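Local coordinates for uric acid degradation bifunctional protein TTL (Arabidopsis thaliana, PDB 2Q37) that carries out the last two steps of uric acid degradation, with the chain here forming the domain that decarboxylates OHCU to (S)-allantoin, at residues A[130-134]-A[146-150]; A[100-105]-A[135-140]. All blocks are in the same frame, centred on the assembly; numbering follows the deposited sequence.

Interaction 1. Residues A[130-134]-A[146-150]. With 3AL (1-[(4S)-2,5-dioxoimidazolidin-4-yl]urea), chain B.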
ATOM      1  N   ILE A 130       2.686   2.506  11.371  1.00 28.30           N
ATOM      2  CA  ILE A 130       3.706   3.089  12.242  1.00 27.13           C
ATOM      3  C   ILE A 130       5.062   3.233  11.550  1.00 26.00           C
ATOM      4  O   ILE A 130       5.290   2.682  10.474  1.00 26.19           O
ATOM      5  CB  ILE A 130       3.905   2.251  13.548  1.00 26.23           C
ATOM      6  CG1 ILE A 130       4.367   0.840  13.209  1.00 26.53           C
ATOM      7  CG2 ILE A 130       2.605   2.165  14.318  1.00 24.57           C
ATOM      8  CD1 ILE A 130       4.885   0.097  14.416  1.00 25.71           C
ATOM      9  N   PHE A 131       5.955   3.991  12.176  1.00 25.46           N
ATOM     10  CA  PHE A 131       7.297   4.201  11.653  1.00 25.70           C
ATOM     11  C   PHE A 131       8.124   2.898  11.822  1.00 25.79           C
ATOM     12  O   PHE A 131       8.343   2.427  12.946  1.00 26.45           O
ATOM     13  CB  PHE A 131       7.943   5.363  12.409  1.00 23.73           C
ATOM     14  CG  PHE A 131       9.378   5.598  12.047  1.00 26.23           C
ATOM     15  CD1 PHE A 131       9.729   6.033  10.767  1.00 25.97           C
ATOM     16  CD2 PHE A 131      10.391   5.402  12.992  1.00 25.76           C
ATOM     17  CE1 PHE A 131      11.084   6.274  10.439  1.00 27.20           C
ATOM     18  CE2 PHE A 131      11.745   5.640  12.673  1.00 25.86           C
ATOM     19  CZ  PHE A 131      12.089   6.076  11.396  1.00 22.91           C
ATOM     20  N   ILE A 132       8.570   2.329  10.705  1.00 24.44           N
ATOM     21  CA  ILE A 132       9.346   1.079  10.694  1.00 23.49           C
ATOM     22  C   ILE A 132      10.800   1.324  10.294  1.00 24.96           C
ATOM     23  O   ILE A 132      11.086   1.933   9.267  1.00 24.85           O
ATOM     24  CB  ILE A 132       8.759   0.057   9.695  1.00 23.02           C
ATOM     25  CG1 ILE A 132       7.272  -0.178  10.003  1.00 22.73           C
ATOM     26  CG2 ILE A 132       9.533  -1.276   9.779  1.00 20.19           C
ATOM     27  CD1 ILE A 132       7.017  -0.819  11.375  1.00 22.09           C
ATOM     28  N   ILE A 133      11.718   0.842  11.113  1.00 25.95           N
ATOM     29  CA  ILE A 133      13.134   1.011  10.843  1.00 27.68           C
ATOM     30  C   ILE A 133      13.841  -0.086  11.603  1.00 29.40           C
ATOM     31  O   ILE A 133      13.454  -0.405  12.733  1.00 30.01           O
ATOM     32  CB  ILE A 133      13.653   2.372  11.367  1.00 27.14           C
ATOM     33  CG1 ILE A 133      15.035   2.684  10.780  1.00 27.00           C
ATOM     34  CG2 ILE A 133      13.774   2.336  12.888  1.00 25.56           C
ATOM     35  CD1 ILE A 133      15.685   4.008  11.320  1.00 23.64           C
ATOM     36  N   CYS A 134      14.853  -0.676  10.982  1.00 29.74           N
ATOM     37  CA  CYS A 134      15.628  -1.708  11.638  1.00 31.77           C
ATOM     38  C   CYS A 134      16.478  -0.944  12.655  1.00 32.89           C
ATOM     39  O   CYS A 134      17.297  -0.113  12.284  1.00 32.88           O
ATOM     40  CB  CYS A 134      16.514  -2.431  10.616  1.00 32.67           C
ATOM     41  SG  CYS A 134      17.504  -3.817  11.264  1.00 38.03           S
ATOM     42  N   ALA A 146      15.722  10.123  11.815  1.00 39.10           N
ATOM     43  CA  ALA A 146      15.374   9.406  10.585  1.00 38.06           C
ATOM     44  C   ALA A 146      13.860   9.472  10.380  1.00 39.27           C
ATOM     45  O   ALA A 146      13.387   9.489   9.239  1.00 38.81           O
ATOM     46  CB  ALA A 146      15.830   7.963  10.654  1.00 34.50           C
ATOM     47  N   LEU A 147      13.111   9.511  11.484  1.00 38.79           N
ATOM     48  CA  LEU A 147      11.654   9.602  11.428  1.00 41.08           C
ATOM     49  C   LEU A 147      11.243  10.984  10.900  1.00 42.28           C
ATOM     50  O   LEU A 147      10.474  11.071   9.944  1.00 42.89           O
ATOM     51  CB  LEU A 147      11.053   9.333  12.819  1.00 40.02           C
ATOM     52  CG  LEU A 147       9.604   9.623  13.258  1.00 39.10           C
ATOM     53  CD1 LEU A 147       8.726  10.065  12.114  1.00 37.76           C
ATOM     54  CD2 LEU A 147       9.054   8.372  13.927  1.00 37.72           C
ATOM     55  N   LYS A 148      11.753  12.052  11.514  1.00 43.58           N
ATOM     56  CA  LYS A 148      11.446  13.419  11.070  1.00 44.44           C
ATOM     57  C   LYS A 148      11.792  13.574   9.590  1.00 45.68           C
ATOM     58  O   LYS A 148      11.047  14.184   8.815  1.00 46.63           O
ATOM     59  CB  LYS A 148      12.257  14.447  11.857  1.00 43.85           C
ATOM     60  CG  LYS A 148      11.718  14.785  13.223  1.00 44.27           C
ATOM     61  CD  LYS A 148      12.656  15.755  13.914  1.00 43.64           C
ATOM     62  CE  LYS A 148      12.168  16.081  15.311  1.00 45.15           C
ATOM     63  NZ  LYS A 148      13.327  16.378  16.211  1.00 44.53           N
ATOM     64  N   GLU A 149      12.940  13.026   9.212  1.00 45.90           N
ATOM     65  CA  GLU A 149      13.397  13.085   7.837  1.00 46.47           C
ATOM     66  C   GLU A 149      12.333  12.405   6.963  1.00 46.57           C
ATOM     67  O   GLU A 149      11.737  13.031   6.084  1.00 46.91           O
ATOM     68  CB  GLU A 149      14.731  12.338   7.714  1.00 48.97           C
ATOM     69  CG  GLU A 149      15.634  12.786   6.588  1.00 55.80           C
ATOM     70  CD  GLU A 149      16.504  13.992   6.964  1.00 61.31           C
ATOM     71  OE1 GLU A 149      15.948  15.013   7.445  1.00 62.41           O
ATOM     72  OE2 GLU A 149      17.746  13.921   6.772  1.00 62.56           O
ATOM     73  N   ARG A 150      12.074  11.127   7.236  1.00 44.75           N
ATOM     74  CA  ARG A 150      11.119  10.347   6.450  1.00 43.12           C
ATOM     75  C   ARG A 150       9.695  10.876   6.416  1.00 42.59           C
ATOM     76  O   ARG A 150       8.927  10.545   5.508  1.00 40.98           O
ATOM     77  CB  ARG A 150      11.131   8.890   6.921  1.00 41.28           C
ATOM     78  CG  ARG A 150      12.379   8.139   6.467  1.00 38.61           C
ATOM     79  CD  ARG A 150      12.536   6.804   7.164  1.00 36.74           C
ATOM     80  NE  ARG A 150      11.339   5.985   7.039  1.00 34.26           N
ATOM     81  CZ  ARG A 150      11.258   4.733   7.458  1.00 33.07           C
ATOM     82  NH1 ARG A 150      12.313   4.154   8.025  1.00 30.70           N
ATOM     83  NH2 ARG A 150      10.116   4.068   7.325  1.00 33.00           N
TER
HETATM   84  C4  3AL B 200      10.813  -2.600  14.870  1.00 34.92           C
HETATM   85  C5  3AL B 200      10.969  -3.677  15.821  1.00 34.46           C
HETATM   86  O5  3AL B 200      10.219  -4.288  16.539  1.00 37.63           O
HETATM   87  N7  3AL B 200      12.322  -4.065  15.882  1.00 36.27           N
HETATM   88  C8  3AL B 200      12.989  -3.233  14.995  1.00 36.27           C
HETATM   89  O8  3AL B 200      14.196  -3.307  14.804  1.00 34.99           O
HETATM   90  N9  3AL B 200      12.119  -2.338  14.377  1.00 36.03           N
HETATM   91  N3  3AL B 200      10.101  -1.467  15.456  1.00 32.20           N
HETATM   92  C2  3AL B 200       9.860  -0.315  14.562  1.00 28.33           C
HETATM   93  N1  3AL B 200       9.255   0.609  15.049  1.00 30.29           N
HETATM   94  O2  3AL B 200      10.296  -0.362  13.317  1.00 26.49           O
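Phe131 and Ile132 belong to an extended segment that lines the (S)-allantoin pocket of the all-helical OHCU decarboxylase domain, and Leu147 and Arg150 of helix 140-150 pack against them. Leu147 lies over one face of the Phe131 ring. Its CB makes a CH-pi contact 3.7 Å from the ring centroid, only 10° off the ring normal, while Leu147 CD2 comes within 3.4 Å of Phe131 CG, near the root of the ring. CG anti to the backbone N (chi1 175°) places the Phe131 ring against Leu147 and Arg150. Arg150 crosses it at about a right angle, so that Phe131 CE1 sits over one face of the guanidinium, 3.4 Å from Arg150 CZ. Two nitrogens of the guanidinium share one acceptor: Arg150 NH1 donates to Ile132 O at 2.8 Å, and Arg150 NH2 adds a weak, more bent bond. Beside them, Ile133 CD1 packs on Ala146 CB at 4.0 Å.

Three backbone atoms of the segment bond the bound (S)-allantoin: Phe131 O accepts from its urea N1, Ile133 N donates to the urea O2, and Ile133 O accepts from the ring N9. Contacts on its helix side are consistent with holding this chain in the course that presents those atoms. In the next shell Tyr123 makes an edge-to-face pair with Phe131, and a salt bridge joins Arg150 NE to Glu158 OE1.

Interaction 2. Residues A[100-105]-A[135-140]. With 3AL (1-[(4S)-2,5-dioxoimidazolidin-4-yl]urea), chain B.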
ATOM      1  N   GLU A 100      15.953  -5.431  19.386  1.00 41.17           N
ATOM      2  CA  GLU A 100      16.774  -4.756  18.395  1.00 38.42           C
ATOM      3  C   GLU A 100      16.993  -3.366  18.967  1.00 36.91           C
ATOM      4  O   GLU A 100      17.898  -2.642  18.545  1.00 35.09           O
ATOM      5  CB  GLU A 100      16.049  -4.629  17.062  1.00 38.28           C
ATOM      6  CG  GLU A 100      16.119  -5.851  16.183  1.00 37.20           C
ATOM      7  CD  GLU A 100      14.970  -6.805  16.395  1.00 36.35           C
ATOM      8  OE1 GLU A 100      13.886  -6.347  16.820  1.00 35.57           O
ATOM      9  OE2 GLU A 100      15.148  -8.014  16.110  1.00 35.44           O
ATOM     10  N   GLN A 101      16.152  -3.015  19.942  1.00 34.67           N
ATOM     11  CA  GLN A 101      16.218  -1.719  20.596  1.00 34.55           C
ATOM     12  C   GLN A 101      17.064  -1.637  21.881  1.00 36.23           C
ATOM     13  O   GLN A 101      17.070  -0.603  22.572  1.00 36.76           O
ATOM     14  CB  GLN A 101      14.810  -1.223  20.874  1.00 31.84           C
ATOM     15  CG  GLN A 101      14.259  -0.355  19.786  1.00 31.02           C
ATOM     16  CD  GLN A 101      12.956   0.316  20.190  1.00 35.65           C
ATOM     17  OE1 GLN A 101      11.904  -0.322  20.251  1.00 37.09           O
ATOM     18  NE2 GLN A 101      13.021   1.609  20.482  1.00 35.84           N
ATOM     19  N   SER A 102      17.791  -2.707  22.195  1.00 36.50           N
ATOM     20  CA  SER A 102      18.632  -2.724  23.389  1.00 37.20           C
ATOM     21  C   SER A 102      19.612  -1.560  23.426  1.00 36.76           C
ATOM     22  O   SER A 102      19.681  -0.853  24.431  1.00 37.90           O
ATOM     23  CB  SER A 102      19.391  -4.043  23.481  1.00 37.91           C
ATOM     24  OG  SER A 102      19.749  -4.493  22.193  1.00 44.19           O
ATOM     25  N   THR A 103      20.360  -1.365  22.338  1.00 35.43           N
ATOM     26  CA  THR A 103      21.329  -0.272  22.227  1.00 33.49           C
ATOM     27  C   THR A 103      20.653   1.083  22.458  1.00 33.28           C
ATOM     28  O   THR A 103      21.142   1.929  23.198  1.00 32.84           O
ATOM     29  CB  THR A 103      21.977  -0.258  20.827  1.00 33.79           C
ATOM     30  OG1 THR A 103      22.848  -1.386  20.692  1.00 33.71           O
ATOM     31  CG2 THR A 103      22.772   1.023  20.601  1.00 33.53           C
ATOM     32  N   ALA A 104      19.510   1.288  21.829  1.00 33.65           N
ATOM     33  CA  ALA A 104      18.826   2.546  21.995  1.00 35.39           C
ATOM     34  C   ALA A 104      18.366   2.765  23.449  1.00 37.68           C
ATOM     35  O   ALA A 104      18.356   3.904  23.930  1.00 37.23           O
ATOM     36  CB  ALA A 104      17.651   2.622  21.038  1.00 33.38           C
ATOM     37  N   PHE A 105      17.977   1.697  24.151  1.00 39.25           N
ATOM     38  CA  PHE A 105      17.539   1.872  25.540  1.00 40.92           C
ATOM     39  C   PHE A 105      18.706   1.995  26.505  1.00 42.10           C
ATOM     40  O   PHE A 105      18.608   2.680  27.518  1.00 44.10           O
ATOM     41  CB  PHE A 105      16.578   0.764  25.961  1.00 39.44           C
ATOM     42  CG  PHE A 105      15.161   1.040  25.559  1.00 37.09           C
ATOM     43  CD1 PHE A 105      14.500   2.147  26.067  1.00 34.63           C
ATOM     44  CD2 PHE A 105      14.517   0.244  24.615  1.00 36.98           C
ATOM     45  CE1 PHE A 105      13.231   2.465  25.643  1.00 35.34           C
ATOM     46  CE2 PHE A 105      13.241   0.553  24.180  1.00 35.49           C
ATOM     47  CZ  PHE A 105      12.597   1.665  24.692  1.00 36.30           C
ATOM     48  N   ALA A 135      16.233  -1.184  13.940  1.00 35.31           N
ATOM     49  CA  ALA A 135      16.984  -0.540  15.026  1.00 37.62           C
ATOM     50  C   ALA A 135      18.114  -1.505  15.372  1.00 40.08           C
ATOM     51  O   ALA A 135      18.020  -2.698  15.060  1.00 44.24           O
ATOM     52  CB  ALA A 135      16.084  -0.354  16.219  1.00 34.93           C
ATOM     53  N   SER A 136      19.186  -1.044  15.991  1.00 40.56           N
ATOM     54  CA  SER A 136      20.243  -2.011  16.306  1.00 43.15           C
ATOM     55  C   SER A 136      21.432  -1.418  17.006  1.00 45.31           C
ATOM     56  O   SER A 136      21.719  -1.731  18.166  1.00 49.19           O
ATOM     57  CB  SER A 136      20.723  -2.720  15.051  1.00 40.83           C
ATOM     58  OG  SER A 136      20.441  -4.105  15.158  1.00 37.44           O
ATOM     59  N   GLY A 137      22.162  -0.598  16.277  1.00 45.59           N
ATOM     60  CA  GLY A 137      23.287   0.078  16.872  1.00 44.39           C
ATOM     61  C   GLY A 137      22.751   1.487  16.851  1.00 43.91           C
ATOM     62  O   GLY A 137      23.471   2.459  17.052  1.00 46.76           O
ATOM     63  N   ARG A 138      21.455   1.596  16.603  1.00 42.01           N
ATOM     64  CA  ARG A 138      20.844   2.895  16.519  1.00 42.53           C
ATOM     65  C   ARG A 138      20.358   3.396  17.863  1.00 42.82           C
ATOM     66  O   ARG A 138      19.967   2.630  18.750  1.00 40.89           O
ATOM     67  CB  ARG A 138      19.695   2.859  15.517  1.00 44.11           C
ATOM     68  CG  ARG A 138      20.016   2.049  14.263  1.00 47.59           C
ATOM     69  CD  ARG A 138      20.287   2.906  13.037  1.00 51.50           C
ATOM     70  NE  ARG A 138      19.445   2.471  11.917  1.00 55.51           N
ATOM     71  CZ  ARG A 138      19.619   1.342  11.226  1.00 56.89           C
ATOM     72  NH1 ARG A 138      20.629   0.518  11.525  1.00 54.90           N
ATOM     73  NH2 ARG A 138      18.750   1.017  10.260  1.00 56.49           N
ATOM     74  N   THR A 139      20.412   4.713  17.989  1.00 43.74           N
ATOM     75  CA  THR A 139      19.979   5.434  19.168  1.00 43.83           C
ATOM     76  C   THR A 139      18.561   5.935  18.900  1.00 43.85           C
ATOM     77  O   THR A 139      18.127   5.991  17.746  1.00 41.97           O
ATOM     78  CB  THR A 139      20.907   6.627  19.393  1.00 44.94           C
ATOM     79  OG1 THR A 139      22.156   6.156  19.919  1.00 44.34           O
ATOM     80  CG2 THR A 139      20.285   7.623  20.346  1.00 48.20           C
ATOM     81  N   HIS A 140      17.822   6.269  19.955  1.00 43.98           N
ATOM     82  CA  HIS A 140      16.477   6.798  19.759  1.00 44.06           C
ATOM     83  C   HIS A 140      16.599   8.153  19.073  1.00 43.56           C
ATOM     84  O   HIS A 140      15.728   8.561  18.293  1.00 44.07           O
ATOM     85  CB  HIS A 140      15.748   6.949  21.091  1.00 44.12           C
ATOM     86  CG  HIS A 140      15.280   5.651  21.661  1.00 46.08           C
ATOM     87  ND1 HIS A 140      15.867   5.065  22.760  1.00 47.64           N
ATOM     88  CD2 HIS A 140      14.299   4.809  21.262  1.00 46.48           C
ATOM     89  CE1 HIS A 140      15.265   3.916  23.015  1.00 48.99           C
ATOM     90  NE2 HIS A 140      14.310   3.738  22.120  1.00 48.68           N
TER
HETATM   91  C4  3AL B 200      10.813  -2.600  14.870  1.00 34.92           C
HETATM   92  C5  3AL B 200      10.969  -3.677  15.821  1.00 34.46           C
HETATM   93  O5  3AL B 200      10.219  -4.288  16.539  1.00 37.63           O
HETATM   94  N7  3AL B 200      12.322  -4.065  15.882  1.00 36.27           N
HETATM   95  C8  3AL B 200      12.989  -3.233  14.995  1.00 36.27           C
HETATM   96  O8  3AL B 200      14.196  -3.307  14.804  1.00 34.99           O
HETATM   97  N9  3AL B 200      12.119  -2.338  14.377  1.00 36.03           N
HETATM   98  N3  3AL B 200      10.101  -1.467  15.456  1.00 32.20           N
HETATM   99  C2  3AL B 200       9.860  -0.315  14.562  1.00 28.33           C
HETATM  100  N1  3AL B 200       9.255   0.609  15.049  1.00 30.29           N
HETATM  101  O2  3AL B 200      10.296  -0.362  13.317  1.00 26.49           O
HETATM  102  O   HOH W   1      20.370  -3.142  19.612  1.00 27.23           O
HETATM  103  O   HOH W   2      18.833  -0.067  19.024  1.00 29.89           O
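Thr103 and Ser136 join the short helix 102-105 to the loop ahead of helix 140-150, beside the (S)-allantoin pocket in this all-helical OHCU decarboxylase domain. The direct hydrogen bond runs from Thr103 OG1 to Ser136 O at 2.8 Å, in the carbonyl plane. The hydroxyl reaches it because OG1 lies anti to its own carbonyl carbon (chi1 -70°), which leaves Thr103 CG2 to rest against the backbone of Gly137 and Arg138. A water extends the polar link: it accepts from Ala104 N, in the first turn of the helix, and bridges Glu100 O and Arg138 O.

Apolar and aromatic contacts gather on His140. Ala104 CB sits over one face of the imidazole, 3.5 Å from the ring centroid, as a CH-pi contact. The His140 ring turns an edge to the face of Phe105 in a T-shaped pair, centroids 4.6 Å apart and planes at 65°, with His140 CE1 pointing over the phenyl centre.

Ligand bonds come from both segments. Glu100, bent at chi2, brings OE1 to 2.9 Å from the ligand N7, and that same oxygen forms a salt bridge with Arg173, a second partner consistent with a fixed carboxylate position. From the loop, Ala135 N donates to the ligand O8 at 3.1 Å along a nearly straight line, the angle at the hydrogen being 172°.

Overall arrangement
Following the chain from the N terminus, the order is 100-105, then 130-134 running straight into 135-140, then 146-150, so the two contacts cross. Interaction 2 closes a loop that carries the whole of helix 110-127, and interaction 1 closes a tighter one over the first part of helix 140-150. The continuous segment 130-140 is therefore gripped at successive places, first by helix 140-150 and then by the short helix 102-105. Where the two contacts meet, Ile133 packs on Arg138. Both touch the bound (S)-allantoin, whose site is completed by residues including His78, the experimentally identified proton donor, and Pro79, from before helix 102-105.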